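Local coordinates for alcohol dehydrogenase IV (Corynebacterium glutamicum, PDB 3IV7), which probably acts as an NAD-dependent, metal-binding maleylacetate reductase of the iron-containing alcohol dehydrogenase family, at residues 8-13 with 233-238; 25-30 with 151-156; 117-120 with 125-128; 246-249 with 253-256; 311-316 with 348-353. All coordinates share one frame; numbering follows the deposited sequence.

Contact 1: 8-13 with 233-238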
# COMPACT_ATOMS: atom_id res chain seq x y z
N PHE A 8 -5.81 -5.56 13.62
CA PHE A 8 -5.70 -6.15 12.31
C PHE A 8 -4.34 -6.81 12.06
O PHE A 8 -3.37 -6.61 12.79
CB PHE A 8 -5.99 -5.11 11.20
CG PHE A 8 -5.01 -3.96 11.14
CD1 PHE A 8 -5.26 -2.77 11.83
CD2 PHE A 8 -3.86 -4.04 10.33
CE1 PHE A 8 -4.35 -1.70 11.75
CE2 PHE A 8 -2.94 -2.97 10.28
CZ PHE A 8 -3.19 -1.81 10.95
N ASN A 9 -4.34 -7.68 11.06
CA ASN A 9 -3.15 -8.36 10.58
C ASN A 9 -3.13 -8.14 9.07
O ASN A 9 -3.98 -8.67 8.33
CB ASN A 9 -3.25 -9.85 10.94
CG ASN A 9 -1.94 -10.63 10.66
OD1 ASN A 9 -1.19 -10.29 9.75
ND2 ASN A 9 -1.70 -11.69 11.43
N HIS A 10 -2.20 -7.32 8.60
CA HIS A 10 -2.19 -6.92 7.20
C HIS A 10 -0.92 -7.39 6.48
O HIS A 10 0.21 -7.15 6.94
CB HIS A 10 -2.33 -5.39 7.09
CG HIS A 10 -2.24 -4.89 5.69
ND1 HIS A 10 -3.35 -4.70 4.90
CD2 HIS A 10 -1.18 -4.61 4.90
CE1 HIS A 10 -2.98 -4.34 3.69
NE2 HIS A 10 -1.66 -4.26 3.67
N ASP A 11 -1.12 -8.03 5.34
CA ASP A 11 -0.01 -8.43 4.48
C ASP A 11 0.10 -7.47 3.32
O ASP A 11 -0.78 -7.43 2.46
CB ASP A 11 -0.23 -9.83 3.94
CG ASP A 11 -0.17 -10.88 5.02
OD1 ASP A 11 0.92 -11.09 5.59
OD2 ASP A 11 -1.21 -11.48 5.31
N THR A 12 1.18 -6.71 3.29
CA THR A 12 1.48 -5.91 2.12
C THR A 12 2.31 -6.78 1.20
O THR A 12 3.34 -7.25 1.59
CB THR A 12 2.24 -4.68 2.46
OG1 THR A 12 1.42 -3.85 3.30
CG2 THR A 12 2.64 -3.92 1.18
N LEU A 13 1.81 -7.01 -0.01
CA LEU A 13 2.45 -7.91 -0.96
C LEU A 13 3.48 -7.19 -1.80
O LEU A 13 3.26 -6.05 -2.20
CB LEU A 13 1.40 -8.51 -1.90
CG LEU A 13 0.29 -9.30 -1.21
CD1 LEU A 13 -0.62 -9.90 -2.25
CD2 LEU A 13 0.85 -10.40 -0.25
N PHE A 233 -8.47 -5.72 -2.62
CA PHE A 233 -9.16 -6.99 -2.66
C PHE A 233 -8.24 -8.18 -2.31
O PHE A 233 -8.63 -9.06 -1.58
CB PHE A 233 -9.77 -7.16 -4.06
CG PHE A 233 -10.27 -8.52 -4.34
CD1 PHE A 233 -11.40 -8.99 -3.75
CD2 PHE A 233 -9.67 -9.29 -5.34
CE1 PHE A 233 -11.89 -10.25 -4.05
CE2 PHE A 233 -10.16 -10.52 -5.64
CZ PHE A 233 -11.27 -11.00 -4.99
N ALA A 234 -7.01 -8.16 -2.81
CA ALA A 234 -6.02 -9.20 -2.47
C ALA A 234 -5.84 -9.27 -0.96
O ALA A 234 -5.70 -10.36 -0.38
CB ALA A 234 -4.67 -8.90 -3.17
N SER A 235 -5.94 -8.12 -0.30
CA SER A 235 -5.84 -8.04 1.14
C SER A 235 -7.16 -8.36 1.85
O SER A 235 -7.17 -9.12 2.82
CB SER A 235 -5.36 -6.65 1.58
OG SER A 235 -5.44 -6.51 3.01
N ALA A 236 -8.26 -7.73 1.43
CA ALA A 236 -9.53 -7.83 2.20
C ALA A 236 -10.24 -9.19 2.03
O ALA A 236 -11.04 -9.58 2.87
CB ALA A 236 -10.46 -6.70 1.84
N GLY A 237 -9.91 -9.91 0.97
CA GLY A 237 -10.54 -11.17 0.68
C GLY A 237 -11.89 -10.99 0.02
O GLY A 237 -12.44 -9.87 -0.01
N SER A 238 -12.46 -12.11 -0.45
CA SER A 238 -13.78 -12.14 -1.10
C SER A 238 -14.92 -12.00 -0.16
O SER A 238 -15.11 -12.83 0.75
CB SER A 238 -13.96 -13.43 -1.88
OG SER A 238 -13.07 -13.47 -2.96
O HOH W 1 -3.92 -8.27 4.36
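His10 and Ser235 make the polar half of this contact between the first strand and the last turn of a helix. The His10 ring is carried to the helix by an extended first torsion (chi1 176°), and the Ser235 hydroxyl meets it obliquely, with OG 3.3 Å from His10 ND1 and 3.4 Å from His10 CE1. Each polar atom has a firm partner nearby: His10 ND1 is hydrogen-bonded to Asp188 OD2, and Ser235 OG to Asn191 ND2. At Asp11 the backbone takes over. Its N donates to a water 3.0 Å away, and the same water lies 2.7 Å from Ser235 OG, so one molecule bridges strand and helix. The Asp11 carboxylate looks to the other subunit, where OD1 forms a salt bridge with Lys16 of that chain. Leu13 adds an apolar touch, its CD1 4.3 Å from Ala234 CB. Past Ser235 the helix closes with Gly237, at positive phi, whose N bonds to Phe233 O. Strand 7-20 is an outermost strand of the parallel sheet within its own chain; here it joins an antiparallel ladder with a strand of the second subunit, while helix 216-236 flanks it and helix 189-211 packs alongside through Ile190.

Contact 2: 25-30 with 151-156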
# COMPACT_ATOMS: atom_id res chain seq x y z
N SER A 25 6.92 -0.88 -23.98
CA SER A 25 8.07 -1.58 -24.61
C SER A 25 9.40 -1.18 -23.95
O SER A 25 10.28 -2.01 -23.81
CB SER A 25 8.13 -1.33 -26.12
OG SER A 25 8.58 -0.01 -26.44
N ALA A 26 9.52 0.08 -23.53
CA ALA A 26 10.73 0.58 -22.87
C ALA A 26 10.80 0.05 -21.43
O ALA A 26 11.86 -0.44 -21.00
CB ALA A 26 10.75 2.11 -22.90
N PHE A 27 9.66 0.04 -20.73
CA PHE A 27 9.60 -0.56 -19.40
C PHE A 27 9.92 -2.06 -19.42
O PHE A 27 10.57 -2.58 -18.48
CB PHE A 27 8.22 -0.39 -18.76
CG PHE A 27 7.91 1.01 -18.27
CD1 PHE A 27 8.87 1.82 -17.71
CD2 PHE A 27 6.60 1.43 -18.22
CE1 PHE A 27 8.53 3.08 -17.23
CE2 PHE A 27 6.26 2.67 -17.72
CZ PHE A 27 7.22 3.49 -17.24
N LEU A 28 9.39 -2.77 -20.42
CA LEU A 28 9.63 -4.23 -20.51
C LEU A 28 11.10 -4.47 -20.71
O LEU A 28 11.67 -5.36 -20.07
CB LEU A 28 8.82 -4.87 -21.64
CG LEU A 28 8.94 -6.41 -21.78
CD1 LEU A 28 8.68 -7.14 -20.43
CD2 LEU A 28 7.99 -6.95 -22.84
N LYS A 29 11.72 -3.68 -21.59
CA LYS A 29 13.16 -3.78 -21.81
C LYS A 29 13.91 -3.61 -20.48
O LYS A 29 14.71 -4.43 -20.09
CB LYS A 29 13.64 -2.73 -22.84
CG LYS A 29 15.20 -2.63 -22.98
CD LYS A 29 15.62 -1.91 -24.27
CE LYS A 29 17.14 -2.03 -24.54
NZ LYS A 29 17.97 -1.26 -23.54
N GLN A 30 13.61 -2.52 -19.78
CA GLN A 30 14.22 -2.20 -18.50
C GLN A 30 14.06 -3.34 -17.52
O GLN A 30 15.02 -3.76 -16.85
CB GLN A 30 13.57 -0.92 -17.97
CG GLN A 30 14.19 -0.31 -16.76
CD GLN A 30 13.42 0.92 -16.29
OE1 GLN A 30 12.83 1.63 -17.09
NE2 GLN A 30 13.41 1.15 -14.97
N THR A 151 6.07 -7.82 -11.29
CA THR A 151 6.01 -6.51 -11.88
C THR A 151 4.76 -6.35 -12.72
O THR A 151 4.35 -7.28 -13.46
CB THR A 151 7.22 -6.26 -12.76
OG1 THR A 151 8.41 -6.40 -11.97
CG2 THR A 151 7.16 -4.87 -13.40
N VAL A 152 4.17 -5.15 -12.66
CA VAL A 152 3.04 -4.82 -13.49
C VAL A 152 3.37 -3.60 -14.32
O VAL A 152 3.80 -2.58 -13.79
CB VAL A 152 1.76 -4.55 -12.65
CG1 VAL A 152 0.55 -4.27 -13.59
CG2 VAL A 152 1.48 -5.73 -11.72
N ILE A 153 3.21 -3.73 -15.63
CA ILE A 153 3.40 -2.59 -16.57
C ILE A 153 2.04 -2.11 -17.08
O ILE A 153 1.30 -2.87 -17.72
CB ILE A 153 4.31 -2.96 -17.72
CG1 ILE A 153 5.69 -3.35 -17.15
CG2 ILE A 153 4.41 -1.78 -18.78
CD1 ILE A 153 6.65 -4.04 -18.20
N TYR A 154 1.68 -0.90 -16.70
CA TYR A 154 0.43 -0.27 -17.10
C TYR A 154 0.66 0.78 -18.17
O TYR A 154 1.26 1.84 -17.91
CB TYR A 154 -0.27 0.39 -15.90
CG TYR A 154 -0.96 -0.54 -14.98
CD1 TYR A 154 -1.97 -1.40 -15.44
CD2 TYR A 154 -0.70 -0.53 -13.62
CE1 TYR A 154 -2.62 -2.22 -14.62
CE2 TYR A 154 -1.36 -1.37 -12.76
CZ TYR A 154 -2.33 -2.20 -13.26
OH TYR A 154 -3.01 -3.03 -12.41
N ASP A 155 0.15 0.51 -19.37
CA ASP A 155 0.29 1.40 -20.53
C ASP A 155 -1.10 1.57 -21.13
O ASP A 155 -1.62 0.68 -21.85
CB ASP A 155 1.27 0.78 -21.53
CG ASP A 155 1.49 1.64 -22.77
OD1 ASP A 155 0.72 2.60 -22.99
OD2 ASP A 155 2.44 1.36 -23.52
N SER A 156 -1.71 2.72 -20.87
CA SER A 156 -3.08 2.97 -21.31
C SER A 156 -3.23 3.02 -22.82
O SER A 156 -4.33 2.95 -23.32
CB SER A 156 -3.61 4.26 -20.68
OG SER A 156 -2.77 5.36 -20.98
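Ile153 points from its strand toward the helix and meets Phe27 and Leu28 with both of its branches. The branching begins at CB, where a first torsion of -61° sets CG2 anti to the backbone N and CG1 anti to the carbonyl carbon. CG2 comes in at the edge of the Phe27 ring, near the ring plane, 3.9 Å from Phe27 CD2, and also lies 4.1 Å from Phe27 CB. CG1 serves as the spacer: the nearly extended second torsion (chi2 169°) reaches CD1 outward to the helix backbone. There CD1 lies 3.7 Å from Leu28 N and 3.8 Å from Leu28 CA, with Phe27 CB at 4.0 Å and Leu28 CB at 4.2 Å. The side chains thus meet through hydrocarbon alone, with the tip also resting on the helix backbone where two successive residues join. Farther out, Val116 and Ile118 of the adjoining strand flank Ile153, and Met18 of strand 7-20 lies against Phe27. At the strand's end the Asp155 carboxylate bonds to Gly22 N and Ser24 OG, tying it to the approach to the helix. A helix laid over a parallel sheet, here on strand 151-154 and the neighbouring edge strand, is the build of the Rossmann-like alpha/beta domain, which in this family probably carries the nicotinamide cofactor.

Contact 3: 117-120 with 125-128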
# COMPACT_ATOMS: atom_id res chain seq x y z
N ALA A 117 3.37 -8.71 -15.68
CA ALA A 117 2.03 -8.57 -16.25
C ALA A 117 1.85 -7.27 -16.89
O ALA A 117 2.17 -6.26 -16.31
CB ALA A 117 0.93 -8.78 -15.16
N ILE A 118 1.29 -7.31 -18.12
CA ILE A 118 1.02 -6.12 -18.93
C ILE A 118 -0.50 -6.13 -19.27
O ILE A 118 -0.93 -6.68 -20.32
CB ILE A 118 1.89 -6.12 -20.21
CG1 ILE A 118 3.37 -6.33 -19.84
CG2 ILE A 118 1.71 -4.82 -20.99
CD1 ILE A 118 4.33 -6.13 -21.00
N PRO A 119 -1.33 -5.60 -18.36
CA PRO A 119 -2.79 -5.77 -18.47
C PRO A 119 -3.47 -4.87 -19.47
O PRO A 119 -3.01 -3.74 -19.71
CB PRO A 119 -3.29 -5.45 -17.07
CG PRO A 119 -2.03 -5.44 -16.20
CD PRO A 119 -0.96 -5.00 -17.08
N THR A 120 -4.56 -5.35 -20.03
CA THR A 120 -5.32 -4.57 -21.03
C THR A 120 -6.80 -4.39 -20.64
O THR A 120 -7.57 -3.90 -21.42
CB THR A 120 -5.25 -5.27 -22.35
OG1 THR A 120 -5.74 -6.61 -22.19
CG2 THR A 120 -3.78 -5.30 -22.85
N SER A 125 -6.45 -8.89 -12.05
CA SER A 125 -5.82 -10.14 -11.65
C SER A 125 -4.34 -9.94 -11.42
O SER A 125 -3.76 -10.62 -10.61
CB SER A 125 -6.06 -11.26 -12.66
OG SER A 125 -5.56 -12.49 -12.16
N GLU A 126 -3.74 -8.97 -12.11
CA GLU A 126 -2.28 -8.70 -12.01
C GLU A 126 -1.83 -8.25 -10.62
O GLU A 126 -0.64 -8.29 -10.30
CB GLU A 126 -1.85 -7.67 -13.04
CG GLU A 126 -2.48 -6.26 -12.88
CD GLU A 126 -3.85 -6.11 -13.46
OE1 GLU A 126 -4.45 -7.11 -13.85
OE2 GLU A 126 -4.33 -4.97 -13.52
N ALA A 127 -2.78 -7.82 -9.80
CA ALA A 127 -2.49 -7.36 -8.48
C ALA A 127 -2.98 -8.30 -7.39
O ALA A 127 -2.99 -7.92 -6.27
CB ALA A 127 -3.07 -5.98 -8.26
N THR A 128 -3.37 -9.53 -7.73
CA THR A 128 -3.76 -10.49 -6.69
C THR A 128 -2.90 -11.77 -6.76
O THR A 128 -2.30 -12.12 -7.83
CB THR A 128 -5.26 -10.91 -6.79
OG1 THR A 128 -5.41 -11.91 -7.78
CG2 THR A 128 -6.15 -9.72 -7.14
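Glu126 OE2 is hydrogen-bonded to Tyr154 OH while its carboxylate lies against the ring of Pro119. The proline approaches through CG, which is 3.4 Å from Glu126 CD and 3.6 Å from Glu126 OE2; Pro119 CB follows, 3.7 Å from the same OE2. Glu126 owes this posture to its torsions. CG stands between the backbone N and the carbonyl carbon (chi1 63°), and a bend at the second torsion (chi2 -83°) then folds the acid over the proline, so that the two side chains cross at a slant. Nearer the backbone, Glu126 CB touches Ala117 CB at 3.7 Å. Both strand residues therefore face the short 3-10 segment, whereas Ile118 between them turns the other way, toward Val93 and Val95 of the adjoining strand. Ile101 of helix 98-111 and Val152 also pack on Glu126. This is the loop leaving a central strand of the sheet, probably close to the cofactor cleft, as in relatives. Chemically, a buried acid is wrapped largely in hydrocarbon and held by a tyrosine hydroxyl; burial would tend to raise the pKa of the acid, which the tyrosine bond may partly offset.

Contact 4: 246-249 with 253-256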
# COMPACT_ATOMS: atom_id res chain seq x y z
N HIS A 246 -18.59 -15.58 -8.28
CA HIS A 246 -17.85 -16.81 -8.50
C HIS A 246 -18.84 -17.94 -8.86
O HIS A 246 -18.62 -18.65 -9.81
CB HIS A 246 -17.02 -17.17 -7.24
CG HIS A 246 -16.11 -18.35 -7.43
ND1 HIS A 246 -16.27 -19.53 -6.73
CD2 HIS A 246 -15.00 -18.51 -8.20
CE1 HIS A 246 -15.30 -20.37 -7.07
NE2 HIS A 246 -14.53 -19.78 -7.96
N THR A 247 -19.92 -18.07 -8.10
CA THR A 247 -20.99 -19.05 -8.40
C THR A 247 -21.59 -18.80 -9.78
O THR A 247 -21.74 -19.74 -10.57
CB THR A 247 -22.14 -18.97 -7.38
OG1 THR A 247 -21.66 -19.31 -6.08
CG2 THR A 247 -23.31 -19.91 -7.76
N LEU A 248 -21.91 -17.54 -10.10
CA LEU A 248 -22.58 -17.23 -11.36
C LEU A 248 -21.65 -17.50 -12.56
O LEU A 248 -22.10 -18.00 -13.59
CB LEU A 248 -23.15 -15.80 -11.38
CG LEU A 248 -24.33 -15.47 -10.42
CD1 LEU A 248 -24.75 -13.99 -10.54
CD2 LEU A 248 -25.53 -16.37 -10.68
N GLY A 249 -20.36 -17.21 -12.40
CA GLY A 249 -19.36 -17.48 -13.45
C GLY A 249 -18.99 -18.96 -13.53
O GLY A 249 -18.83 -19.50 -14.62
N ASN A 253 -21.83 -20.19 -15.87
CA ASN A 253 -21.03 -19.64 -16.97
C ASN A 253 -21.52 -18.30 -17.50
O ASN A 253 -21.48 -18.05 -18.70
CB ASN A 253 -20.92 -20.66 -18.11
CG ASN A 253 -19.73 -20.35 -19.06
OD1 ASN A 253 -18.69 -19.84 -18.64
ND2 ASN A 253 -19.90 -20.66 -20.34
N LEU A 254 -21.95 -17.41 -16.61
CA LEU A 254 -22.37 -16.06 -17.04
C LEU A 254 -21.10 -15.27 -17.36
O LEU A 254 -20.06 -15.58 -16.82
CB LEU A 254 -23.18 -15.35 -15.96
CG LEU A 254 -24.51 -15.97 -15.56
CD1 LEU A 254 -25.32 -14.98 -14.69
CD2 LEU A 254 -25.29 -16.37 -16.81
N PRO A 255 -21.19 -14.28 -18.25
CA PRO A 255 -19.97 -13.52 -18.60
C PRO A 255 -19.43 -12.76 -17.39
O PRO A 255 -20.21 -12.17 -16.63
CB PRO A 255 -20.44 -12.58 -19.72
CG PRO A 255 -21.90 -12.71 -19.78
CD PRO A 255 -22.30 -13.98 -19.15
N HIS A 256 -18.11 -12.77 -17.25
CA HIS A 256 -17.46 -12.30 -16.05
C HIS A 256 -17.68 -10.80 -15.73
O HIS A 256 -18.25 -10.50 -14.72
CB HIS A 256 -15.97 -12.62 -16.12
CG HIS A 256 -15.19 -12.10 -14.96
ND1 HIS A 256 -14.98 -12.85 -13.83
CD2 HIS A 256 -14.62 -10.89 -14.74
CE1 HIS A 256 -14.25 -12.14 -12.96
NE2 HIS A 256 -14.02 -10.95 -13.49
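Leu248 and Leu254 form the apolar flank of a helix end that folds back on itself: Leu254 starts out toward the helix, while Leu248 leaves to the side of the returning chain. In both leucines CG stands anti to the carbonyl carbon (chi1 -67° in Leu248), which brings Leu254 CD1 against Leu248 CB, 4.0 Å away, one methyl touching the base of the other side chain. The Leu254 side chain also passes close to the helix backbone: its CB and CG each lie 3.7 Å from Leu248 O. That oxygen accepts the one clear hydrogen bond of the contact, from Leu254 N at 3.1 Å. The N-H points almost straight at it (175°), though the donor sits tilted from the carbonyl plane. Asn253, with positive phi, makes the reversal possible by taking a left-handed backbone conformation. Its CA comes within 3.2 Å of Gly249 O in a CA-H...O contact, while its side chain turns outward, where OD1 accepts from His71 NE2. Gly249 CA lies 3.9 Å from Leu254 O. Pro255 then holds the N-cap position of helix 256-271, and Phe313 packs on both leucines. The chemistry is that of a compact helix-loop-helix corner: a carbonyl released at the end of helix 240-250 is satisfied by the N-H of the returning chain, and the leucine side chains cover one flank of that bond, which probably limits access of water from there.

Contact 5: 311-316 with 348-353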
# COMPACT_ATOMS: atom_id res chain seq x y z
N TYR A 311 -27.97 -12.04 -20.00
CA TYR A 311 -26.89 -13.02 -20.25
C TYR A 311 -27.36 -14.45 -20.10
O TYR A 311 -26.57 -15.36 -20.03
CB TYR A 311 -25.68 -12.72 -19.31
CG TYR A 311 -25.43 -11.25 -19.25
CD1 TYR A 311 -25.04 -10.56 -20.39
CD2 TYR A 311 -25.75 -10.51 -18.13
CE1 TYR A 311 -24.89 -9.19 -20.39
CE2 TYR A 311 -25.60 -9.12 -18.12
CZ TYR A 311 -25.21 -8.48 -19.24
OH TYR A 311 -25.11 -7.12 -19.24
N GLY A 312 -28.66 -14.63 -20.06
CA GLY A 312 -29.24 -15.97 -20.08
C GLY A 312 -29.59 -16.56 -18.72
O GLY A 312 -30.13 -17.64 -18.65
N PHE A 313 -29.27 -15.85 -17.64
CA PHE A 313 -29.63 -16.33 -16.31
C PHE A 313 -31.14 -16.32 -16.19
O PHE A 313 -31.79 -15.49 -16.75
CB PHE A 313 -28.99 -15.44 -15.24
CG PHE A 313 -29.09 -15.99 -13.86
CD1 PHE A 313 -28.61 -17.26 -13.58
CD2 PHE A 313 -29.65 -15.24 -12.84
CE1 PHE A 313 -28.72 -17.79 -12.29
CE2 PHE A 313 -29.75 -15.76 -11.52
CZ PHE A 313 -29.29 -17.02 -11.26
N GLU A 314 -31.70 -17.32 -15.51
CA GLU A 314 -33.14 -17.42 -15.32
C GLU A 314 -33.47 -17.63 -13.84
O GLU A 314 -32.62 -18.10 -13.06
CB GLU A 314 -33.70 -18.60 -16.14
CG GLU A 314 -33.12 -18.71 -17.54
CD GLU A 314 -33.92 -19.60 -18.42
OE1 GLU A 314 -33.97 -20.82 -18.15
OE2 GLU A 314 -34.49 -19.09 -19.40
N ALA A 315 -34.70 -17.29 -13.47
CA ALA A 315 -35.19 -17.44 -12.10
C ALA A 315 -35.04 -18.87 -11.60
O ALA A 315 -34.77 -19.10 -10.43
CB ALA A 315 -36.67 -17.02 -12.01
N SER A 316 -35.26 -19.83 -12.50
CA SER A 316 -35.22 -21.23 -12.13
C SER A 316 -33.84 -21.66 -11.62
O SER A 316 -33.73 -22.65 -10.94
CB SER A 316 -35.64 -22.12 -13.32
OG SER A 316 -34.74 -21.95 -14.40
N ALA A 348 -33.65 -9.58 -7.94
CA ALA A 348 -33.48 -8.16 -8.31
C ALA A 348 -32.45 -8.00 -9.41
O ALA A 348 -32.67 -7.24 -10.36
CB ALA A 348 -33.09 -7.33 -7.08
N ALA A 349 -31.32 -8.70 -9.28
CA ALA A 349 -30.25 -8.64 -10.27
C ALA A 349 -30.69 -9.27 -11.59
O ALA A 349 -30.28 -8.84 -12.64
CB ALA A 349 -28.99 -9.30 -9.76
N LEU A 350 -31.51 -10.32 -11.50
CA LEU A 350 -32.01 -11.00 -12.67
C LEU A 350 -32.75 -10.05 -13.58
O LEU A 350 -32.51 -10.05 -14.79
CB LEU A 350 -32.96 -12.12 -12.27
CG LEU A 350 -33.68 -12.85 -13.41
CD1 LEU A 350 -32.70 -13.62 -14.31
CD2 LEU A 350 -34.76 -13.76 -12.84
N ASN A 351 -33.67 -9.27 -13.01
CA ASN A 351 -34.52 -8.37 -13.81
C ASN A 351 -34.15 -6.92 -13.78
O ASN A 351 -34.84 -6.09 -14.37
CB ASN A 351 -35.95 -8.55 -13.39
CG ASN A 351 -36.42 -9.90 -13.70
OD1 ASN A 351 -36.10 -10.43 -14.75
ND2 ASN A 351 -37.13 -10.53 -12.76
N GLY A 352 -33.06 -6.60 -13.12
CA GLY A 352 -32.62 -5.23 -13.04
C GLY A 352 -33.62 -4.33 -12.34
O GLY A 352 -33.92 -3.25 -12.82
N GLU A 353 -34.11 -4.77 -11.18
CA GLU A 353 -35.00 -3.94 -10.38
C GLU A 353 -34.20 -2.83 -9.78
O GLU A 353 -32.97 -2.91 -9.71
CB GLU A 353 -35.61 -4.74 -9.24
CG GLU A 353 -36.48 -5.81 -9.64
CD GLU A 353 -37.03 -6.55 -8.44
OE1 GLU A 353 -37.64 -5.90 -7.56
OE2 GLU A 353 -36.86 -7.77 -8.39
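Leu350 pushes its forked end into the backbone bend at Phe313 and Ala315, CD1 to Phe313 and Glu314, CD2 to Ala315. CD1 lies 3.2 Å from Phe313 O and 3.8 Å from Phe313 CD2, meeting the ring obliquely, while Glu314 CA is 4.0 Å from the same methyl. CD2 takes the next residue, 3.6 Å from Ala315 N and 3.9 Å from Ala315 CB. The side chains of Phe313 and Leu350 cross at about a right angle, so the leucine reaches across the phenylalanine and spends much of its contact on main-chain atoms of the loop. Its fork is aimed by an extended first torsion (chi1 174°). The contact is van der Waals packing, tight where CD1 meets the carbonyl oxygen, with no polar bond across it. One shell farther out, Phe252 packs edge-to-face with the Phe313 ring and helps to hold it. Gly312, just before, has a backbone conformation (phi 96°) that itself calls for glycine and lets the loop turn into Phe313. On the helix side, Glu353 N bonds to Ala348 O at 3.0 Å, a 6-to-1 bond as in a Schellman motif, around Gly352 with its positive phi. The Glu353 carboxylate forms a salt bridge with Arg344, and the backbone O of Glu353 bonds to Tyr266 OH. Backbone bonds pair Leu308 with Ala349 and Ser309 with Leu350. The contact thus joins the C-terminal part of helix 339-351 to the loop that leads from helix 291-301 into helix 318-326, with helix 256-271 alongside.

How the contacts relate
Contacts 2 and 3 are the buried ones and share the parallel sheet: strands 151-154 and 115-119 are neighbours, and Ile153 N bonds to Ala117 O. In contact 2 side chains meet through hydrocarbon; contact 3 lays an acid on a proline. Contact 1 lies at the edge of the chain's own sheet, partly buried beside the subunit interface, and relies on water and hydroxyl with one apolar touch; its Ala234 packs against Ala127 and Thr128 of contact 3, linking the loop after strand 115-119 to helix 216-236. Contacts 4 and 5, partly buried, belong to the helical part and meet through Leu254 and Pro255 against Tyr311. Contact 4 closes with a backbone bond, contact 5 with leucine packing.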